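Local structure of N-acyl-D-glutamate deacylase (Bordetella bronchiseptica, 3GIP) at residues Ile63-Lys76 against Cys359-Ala371. The protein hydrolyses N-acyl-D-glutamate to D-glutamate and a carboxylate, as a zinc-dependent deacylase of the amidohydrolase superfamily. Residues are numbered along the deposited sequence; the frame is centred on the assembly and turned at random.
Sequences IDVHGHDDLMFVEK and CCMVGSDGLPNDA
One carboxylate, that of Asp64, is gripped by the backbone and side chain of Ser364 at once: Ser364 N gives a nearly straight bond (167°) to Asp64 OD1 at 2.9 Å, and Ser364 OG donates to Asp64 OD2 at 2.6 Å. Both donors come in on the syn side, though tilted out of the carboxylate plane, and Lys82 adds a salt bridge to OD2, which probably offsets much of the buried negative charge. His66 N closes an Asx turn on OD1 from the face opposite Ser364 N; with OD1 held from both faces and OD2 by hydroxyl and lysine, the carboxylate has little freedom to turn. Aspartate suits the site because, with CG anti to the backbone N (chi1 -174°), its short side chain reaches Ser364 while still meeting its own backbone.

Gly363, with only hydrogens on its CA, lets the two backbones come close: its CA lies 3.6 Å from His66 CB. Just beyond, Asp365 N bonds to His66 O at 2.8 Å, and the Asp365 carboxylate lies beside the His66 ring, their planes 74° apart. A water accepts a hydrogen bond from His68 N and donates one to Gly366 O, joining the two loops.

Farther along, the compact ring of Pro368 packs its CG against Met72 CG (3.6 Å) and SD, the flexible thioether chain bending to fit. Lys76, extended beyond CG, delivers NZ to Pro368 O at 2.7 Å from above the carbonyl plane.

His66 and His68 form the His-X-His sequence that follows the first barrel strand in amidohydrolases, though the zinc here is bound by Cys95, His218 and His248. Acetate and formate beside Asp365, and the His66 ring against His248, are consistent with this end lining the active-site pocket. The contact joins the ends of strands 57-64 and 360-362 in the TIM-like barrel; Asp64 and Asp69 touch strand 87-92, Met72 and Pro368 touch Trp81 of helix 80-83, and Ser364 and Leu367 touch helix 376-391.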
ATOM      1  N   ILE A  63       2.738   1.416   8.798  1.00 13.50           N
ATOM      2  CA  ILE A  63       3.332   1.592   7.483  1.00 13.16           C
ATOM      3  C   ILE A  63       2.473   0.903   6.427  1.00 12.99           C
ATOM      4  O   ILE A  63       2.384  -0.325   6.384  1.00 12.81           O
ATOM      5  CB  ILE A  63       4.772   1.019   7.459  1.00 13.96           C
ATOM      6  CG1 ILE A  63       5.624   1.745   8.503  1.00 13.17           C
ATOM      7  CG2 ILE A  63       5.380   1.176   6.071  1.00 12.94           C
ATOM      8  CD1 ILE A  63       7.072   1.291   8.556  1.00 14.02           C
ATOM      9  N   ASP A  64       1.829   1.712   5.588  1.00 12.84           N
ATOM     10  CA  ASP A  64       0.971   1.210   4.522  1.00 12.78           C
ATOM     11  C   ASP A  64       1.856   0.880   3.333  1.00 12.88           C
ATOM     12  O   ASP A  64       2.242   1.767   2.571  1.00 14.49           O
ATOM     13  CB  ASP A  64      -0.053   2.280   4.137  1.00 12.75           C
ATOM     14  CG  ASP A  64      -1.075   1.781   3.141  1.00 14.14           C
ATOM     15  OD1 ASP A  64      -0.991   0.605   2.721  1.00 14.06           O
ATOM     16  OD2 ASP A  64      -1.970   2.572   2.777  1.00 13.98           O
ATOM     17  N   VAL A  65       2.166  -0.400   3.175  1.00 12.15           N
ATOM     18  CA  VAL A  65       3.040  -0.838   2.103  1.00 12.61           C
ATOM     19  C   VAL A  65       2.403  -0.876   0.721  1.00 11.98           C
ATOM     20  O   VAL A  65       3.100  -1.091  -0.267  1.00 13.35           O
ATOM     21  CB  VAL A  65       3.649  -2.229   2.419  1.00 11.88           C
ATOM     22  CG1 VAL A  65       4.356  -2.178   3.772  1.00 13.57           C
ATOM     23  CG2 VAL A  65       2.560  -3.304   2.417  1.00 13.47           C
ATOM     24  N   HIS A  66       1.090  -0.669   0.635  1.00 12.75           N
ATOM     25  CA  HIS A  66       0.449  -0.687  -0.673  1.00 12.68           C
ATOM     26  C   HIS A  66      -0.446   0.511  -0.929  1.00 13.70           C
ATOM     27  O   HIS A  66      -1.679   0.412  -0.901  1.00 14.38           O
ATOM     28  CB  HIS A  66      -0.368  -1.962  -0.887  1.00 13.06           C
ATOM     29  CG  HIS A  66      -0.626  -2.254  -2.332  1.00 11.68           C
ATOM     30  ND1 HIS A  66       0.164  -3.106  -3.071  1.00 13.28           N
ATOM     31  CD2 HIS A  66      -1.528  -1.732  -3.198  1.00 14.27           C
ATOM     32  CE1 HIS A  66      -0.237  -3.096  -4.331  1.00 13.07           C
ATOM     33  NE2 HIS A  66      -1.261  -2.269  -4.434  1.00 13.44           N
ATOM     34  N   GLY A  67       0.181   1.649  -1.192  1.00 13.43           N
ATOM     35  CA  GLY A  67      -0.587   2.842  -1.466  1.00 13.77           C
ATOM     36  C   GLY A  67      -0.529   3.223  -2.932  1.00 13.65           C
ATOM     37  O   GLY A  67       0.356   2.782  -3.666  1.00 13.91           O
ATOM     38  N   HIS A  68      -1.508   4.015  -3.357  1.00 13.84           N
ATOM     39  CA  HIS A  68      -1.578   4.524  -4.726  1.00 13.55           C
ATOM     40  C   HIS A  68      -1.748   6.031  -4.601  1.00 14.86           C
ATOM     41  O   HIS A  68      -2.301   6.683  -5.486  1.00 16.83           O
ATOM     42  CB  HIS A  68      -2.783   3.947  -5.473  1.00 14.51           C
ATOM     43  CG  HIS A  68      -2.587   2.544  -5.952  1.00 13.55           C
ATOM     44  ND1 HIS A  68      -1.589   2.189  -6.835  1.00 15.17           N
ATOM     45  CD2 HIS A  68      -3.273   1.408  -5.682  1.00 15.20           C
ATOM     46  CE1 HIS A  68      -1.670   0.894  -7.088  1.00 15.58           C
ATOM     47  NE2 HIS A  68      -2.684   0.397  -6.402  1.00 15.92           N
ATOM     48  N   ASP A  69      -1.263   6.576  -3.491  1.00 14.33           N
ATOM     49  CA  ASP A  69      -1.390   8.001  -3.195  1.00 14.30           C
ATOM     50  C   ASP A  69      -0.306   8.870  -3.833  1.00 14.39           C
ATOM     51  O   ASP A  69      -0.118  10.020  -3.439  1.00 15.24           O
ATOM     52  CB  ASP A  69      -1.367   8.186  -1.679  1.00 15.06           C
ATOM     53  CG  ASP A  69      -2.160   7.113  -0.957  1.00 16.25           C
ATOM     54  OD1 ASP A  69      -3.384   7.289  -0.772  1.00 14.88           O
ATOM     55  OD2 ASP A  69      -1.554   6.080  -0.595  1.00 16.04           O
ATOM     56  N   ASP A  70       0.376   8.318  -4.830  1.00 15.40           N
ATOM     57  CA  ASP A  70       1.460   9.006  -5.531  1.00 15.87           C
ATOM     58  C   ASP A  70       1.271  10.501  -5.754  1.00 16.45           C
ATOM     59  O   ASP A  70       2.151  11.303  -5.428  1.00 15.80           O
ATOM     60  CB  ASP A  70       1.692   8.360  -6.897  1.00 15.74           C
ATOM     61  CG  ASP A  70       2.087   6.910  -6.797  1.00 17.82           C
ATOM     62  OD1 ASP A  70       3.212   6.575  -7.232  1.00 18.05           O
ATOM     63  OD2 ASP A  70       1.275   6.108  -6.288  1.00 17.46           O
ATOM     64  N   LEU A  71       0.127  10.870  -6.318  1.00 16.42           N
ATOM     65  CA  LEU A  71      -0.146  12.269  -6.638  1.00 18.11           C
ATOM     66  C   LEU A  71      -1.013  13.019  -5.637  1.00 18.68           C
ATOM     67  O   LEU A  71      -1.341  14.184  -5.856  1.00 20.97           O
ATOM     68  CB  LEU A  71      -0.807  12.349  -8.014  1.00 20.38           C
ATOM     69  CG  LEU A  71      -0.194  11.479  -9.111  1.00 21.74           C
ATOM     70  CD1 LEU A  71      -1.081  11.532 -10.344  1.00 23.03           C
ATOM     71  CD2 LEU A  71       1.220  11.942  -9.424  1.00 22.53           C
ATOM     72  N   MET A  72      -1.381  12.369  -4.540  1.00 16.96           N
ATOM     73  CA  MET A  72      -2.236  13.004  -3.546  1.00 16.88           C
ATOM     74  C   MET A  72      -1.541  14.031  -2.667  1.00 16.60           C
ATOM     75  O   MET A  72      -2.194  14.881  -2.067  1.00 16.71           O
ATOM     76  CB  MET A  72      -2.884  11.937  -2.662  1.00 17.66           C
ATOM     77  CG  MET A  72      -3.779  10.983  -3.432  1.00 19.15           C
ATOM     78  SD  MET A  72      -5.096  11.843  -4.310  1.00 19.30           S
ATOM     79  CE  MET A  72      -4.443  11.878  -5.952  1.00 21.31           C
ATOM     80  N   PHE A  73      -0.220  13.956  -2.581  1.00 16.90           N
ATOM     81  CA  PHE A  73       0.521  14.892  -1.751  1.00 19.12           C
ATOM     82  C   PHE A  73       0.412  16.304  -2.322  1.00 20.35           C
ATOM     83  O   PHE A  73       0.663  17.287  -1.630  1.00 24.10           O
ATOM     84  CB  PHE A  73       1.970  14.417  -1.640  1.00 19.45           C
ATOM     85  CG  PHE A  73       2.083  12.974  -1.217  1.00 18.68           C
ATOM     86  CD1 PHE A  73       1.641  12.571   0.042  1.00 19.63           C
ATOM     87  CD2 PHE A  73       2.555  12.010  -2.100  1.00 17.46           C
ATOM     88  CE1 PHE A  73       1.661  11.224   0.409  1.00 20.41           C
ATOM     89  CE2 PHE A  73       2.580  10.657  -1.745  1.00 20.12           C
ATOM     90  CZ  PHE A  73       2.130  10.265  -0.488  1.00 19.72           C
ATOM     91  N   VAL A  74       0.018  16.399  -3.587  1.00 23.45           N
ATOM     92  CA  VAL A  74      -0.162  17.698  -4.225  1.00 25.32           C
ATOM     93  C   VAL A  74      -1.657  17.954  -4.450  1.00 26.10           C
ATOM     94  O   VAL A  74      -2.134  19.079  -4.292  1.00 28.04           O
ATOM     95  CB  VAL A  74       0.592  17.781  -5.583  1.00 25.76           C
ATOM     96  CG1 VAL A  74       0.042  16.755  -6.563  1.00 24.77           C
ATOM     97  CG2 VAL A  74       0.471  19.188  -6.159  1.00 28.47           C
ATOM     98  N   GLU A  75      -2.394  16.902  -4.794  1.00 25.09           N
ATOM     99  CA  GLU A  75      -3.829  17.017  -5.049  1.00 23.68           C
ATOM    100  C   GLU A  75      -4.714  17.148  -3.807  1.00 23.46           C
ATOM    101  O   GLU A  75      -5.562  18.039  -3.737  1.00 21.48           O
ATOM    102  CB  GLU A  75      -4.313  15.825  -5.881  1.00 25.33           C
ATOM    103  CG  GLU A  75      -3.822  15.828  -7.316  1.00 26.20           C
ATOM    104  CD  GLU A  75      -4.530  14.799  -8.175  1.00 26.49           C
ATOM    105  OE1 GLU A  75      -5.764  14.678  -8.050  1.00 27.76           O
ATOM    106  OE2 GLU A  75      -3.863  14.125  -8.988  1.00 28.18           O
ATOM    107  N   LYS A  76      -4.527  16.255  -2.840  1.00 20.70           N
ATOM    108  CA  LYS A  76      -5.317  16.252  -1.608  1.00 20.95           C
ATOM    109  C   LYS A  76      -4.345  16.069  -0.448  1.00 20.80           C
ATOM    110  O   LYS A  76      -4.331  15.030   0.208  1.00 19.50           O
ATOM    111  CB  LYS A  76      -6.312  15.086  -1.629  1.00 21.74           C
ATOM    112  CG  LYS A  76      -7.128  14.986  -2.907  1.00 25.15           C
ATOM    113  CD  LYS A  76      -8.119  13.834  -2.840  1.00 28.64           C
ATOM    114  CE  LYS A  76      -8.940  13.736  -4.118  1.00 32.15           C
ATOM    115  NZ  LYS A  76      -9.938  12.629  -4.049  1.00 34.52           N
ATOM    116  N   CYS A 359       5.041 -13.670   6.771  1.00 12.07           N
ATOM    117  CA  CYS A 359       5.593 -12.547   6.020  1.00 12.16           C
ATOM    118  C   CYS A 359       4.533 -11.628   5.436  1.00 12.40           C
ATOM    119  O   CYS A 359       4.821 -10.846   4.528  1.00 12.60           O
ATOM    120  CB  CYS A 359       6.492 -13.057   4.895  1.00 11.67           C
ATOM    121  SG  CYS A 359       7.893 -14.035   5.489  1.00 15.14           S
ATOM    122  N   CYS A 360       3.313 -11.703   5.958  1.00 11.73           N
ATOM    123  CA  CYS A 360       2.245 -10.864   5.433  1.00 12.62           C
ATOM    124  C   CYS A 360       2.102  -9.531   6.152  1.00 12.02           C
ATOM    125  O   CYS A 360       1.882  -9.472   7.361  1.00 12.71           O
ATOM    126  CB  CYS A 360       0.900 -11.603   5.472  1.00 11.04           C
ATOM    127  SG  CYS A 360      -0.360 -10.809   4.441  1.00 12.44           S
ATOM    128  N   MET A 361       2.227  -8.457   5.385  1.00 12.34           N
ATOM    129  CA  MET A 361       2.089  -7.104   5.905  1.00 11.52           C
ATOM    130  C   MET A 361       0.689  -6.615   5.533  1.00 13.04           C
ATOM    131  O   MET A 361      -0.081  -7.347   4.901  1.00 12.49           O
ATOM    132  CB  MET A 361       3.139  -6.200   5.257  1.00 12.79           C
ATOM    133  CG  MET A 361       4.556  -6.730   5.384  1.00 11.93           C
ATOM    134  SD  MET A 361       5.747  -5.829   4.363  1.00 13.55           S
ATOM    135  CE  MET A 361       5.404  -6.527   2.764  1.00 13.88           C
ATOM    136  N   VAL A 362       0.361  -5.387   5.919  1.00 11.47           N
ATOM    137  CA  VAL A 362      -0.940  -4.815   5.593  1.00 11.91           C
ATOM    138  C   VAL A 362      -0.766  -3.697   4.567  1.00 13.15           C
ATOM    139  O   VAL A 362       0.058  -2.792   4.751  1.00 12.76           O
ATOM    140  CB  VAL A 362      -1.637  -4.241   6.851  1.00 12.28           C
ATOM    141  CG1 VAL A 362      -3.009  -3.672   6.484  1.00 12.00           C
ATOM    142  CG2 VAL A 362      -1.774  -5.329   7.904  1.00 12.92           C
ATOM    143  N   GLY A 363      -1.533  -3.783   3.483  1.00 12.76           N
ATOM    144  CA  GLY A 363      -1.498  -2.778   2.429  1.00 12.67           C
ATOM    145  C   GLY A 363      -2.936  -2.378   2.163  1.00 13.57           C
ATOM    146  O   GLY A 363      -3.748  -3.226   1.806  1.00 13.94           O
ATOM    147  N   SER A 364      -3.261  -1.097   2.318  1.00 12.95           N
ATOM    148  CA  SER A 364      -4.642  -0.649   2.136  1.00 13.26           C
ATOM    149  C   SER A 364      -5.146  -0.657   0.700  1.00 14.55           C
ATOM    150  O   SER A 364      -6.324  -0.933   0.456  1.00 14.30           O
ATOM    151  CB  SER A 364      -4.828   0.757   2.710  1.00 13.88           C
ATOM    152  OG  SER A 364      -4.268   1.735   1.848  1.00 14.12           O
ATOM    153  N   ASP A 365      -4.261  -0.348  -0.244  1.00 14.34           N
ATOM    154  CA  ASP A 365      -4.616  -0.297  -1.659  1.00 14.28           C
ATOM    155  C   ASP A 365      -5.779   0.674  -1.874  1.00 14.61           C
ATOM    156  O   ASP A 365      -6.643   0.460  -2.728  1.00 15.22           O
ATOM    157  CB  ASP A 365      -4.977  -1.694  -2.175  1.00 16.00           C
ATOM    158  CG  ASP A 365      -4.895  -1.799  -3.688  1.00 17.37           C
ATOM    159  OD1 ASP A 365      -4.431  -0.835  -4.332  1.00 18.65           O
ATOM    160  OD2 ASP A 365      -5.283  -2.850  -4.239  1.00 17.65           O
ATOM    161  N   GLY A 366      -5.794   1.745  -1.088  1.00 14.09           N
ATOM    162  CA  GLY A 366      -6.847   2.732  -1.217  1.00 14.71           C
ATOM    163  C   GLY A 366      -6.741   3.465  -2.540  1.00 15.57           C
ATOM    164  O   GLY A 366      -5.639   3.709  -3.035  1.00 15.87           O
ATOM    165  N   LEU A 367      -7.887   3.792  -3.128  1.00 16.15           N
ATOM    166  CA  LEU A 367      -7.927   4.525  -4.393  1.00 18.68           C
ATOM    167  C   LEU A 367      -8.625   5.843  -4.061  1.00 19.68           C
ATOM    168  O   LEU A 367      -9.833   5.986  -4.236  1.00 18.41           O
ATOM    169  CB  LEU A 367      -8.702   3.720  -5.441  1.00 17.28           C
ATOM    170  CG  LEU A 367      -8.049   2.380  -5.801  1.00 18.58           C
ATOM    171  CD1 LEU A 367      -8.942   1.586  -6.728  1.00 18.13           C
ATOM    172  CD2 LEU A 367      -6.693   2.633  -6.453  1.00 19.71           C
ATOM    173  N   PRO A 368      -7.853   6.828  -3.571  1.00 21.51           N
ATOM    174  CA  PRO A 368      -8.276   8.170  -3.159  1.00 22.36           C
ATOM    175  C   PRO A 368      -9.100   9.052  -4.095  1.00 22.85           C
ATOM    176  O   PRO A 368      -9.812   9.938  -3.624  1.00 24.86           O
ATOM    177  CB  PRO A 368      -6.960   8.833  -2.745  1.00 22.53           C
ATOM    178  CG  PRO A 368      -5.964   8.180  -3.625  1.00 23.27           C
ATOM    179  CD  PRO A 368      -6.380   6.731  -3.551  1.00 23.29           C
ATOM    180  N   ASN A 369      -9.025   8.826  -5.401  1.00 23.27           N
ATOM    181  CA  ASN A 369      -9.793   9.663  -6.319  1.00 24.13           C
ATOM    182  C   ASN A 369     -11.147   9.095  -6.740  1.00 22.29           C
ATOM    183  O   ASN A 369     -11.931   9.781  -7.396  1.00 21.05           O
ATOM    184  CB  ASN A 369      -8.961   9.999  -7.562  1.00 27.74           C
ATOM    185  CG  ASN A 369      -8.417   8.772  -8.255  1.00 32.61           C
ATOM    186  OD1 ASN A 369      -9.170   7.890  -8.669  1.00 36.80           O
ATOM    187  ND2 ASN A 369      -7.096   8.710  -8.391  1.00 35.76           N
ATOM    188  N   ASP A 370     -11.429   7.851  -6.360  1.00 20.61           N
ATOM    189  CA  ASP A 370     -12.706   7.221  -6.699  1.00 18.56           C
ATOM    190  C   ASP A 370     -13.877   7.983  -6.077  1.00 18.04           C
ATOM    191  O   ASP A 370     -13.799   8.432  -4.936  1.00 18.56           O
ATOM    192  CB  ASP A 370     -12.737   5.775  -6.193  1.00 17.42           C
ATOM    193  CG  ASP A 370     -11.872   4.842  -7.014  1.00 17.93           C
ATOM    194  OD1 ASP A 370     -11.065   5.322  -7.841  1.00 19.27           O
ATOM    195  OD2 ASP A 370     -11.996   3.612  -6.821  1.00 17.01           O
ATOM    196  N   ALA A 371     -14.969   8.118  -6.825  1.00 17.87           N
ATOM    197  CA  ALA A 371     -16.150   8.820  -6.325  1.00 17.24           C
ATOM    198  C   ALA A 371     -16.772   8.047  -5.164  1.00 17.82           C
ATOM    199  O   ALA A 371     -17.180   8.630  -4.161  1.00 18.85           O
ATOM    200  CB  ALA A 371     -17.171   8.994  -7.447  1.00 17.18           C
TER
HETATM  201  O   HOH W   1       1.792  -3.094   7.006  1.00 15.73           O
HETATM  202  O   HOH W   2      -3.683   4.297  -1.395  1.00 14.31           O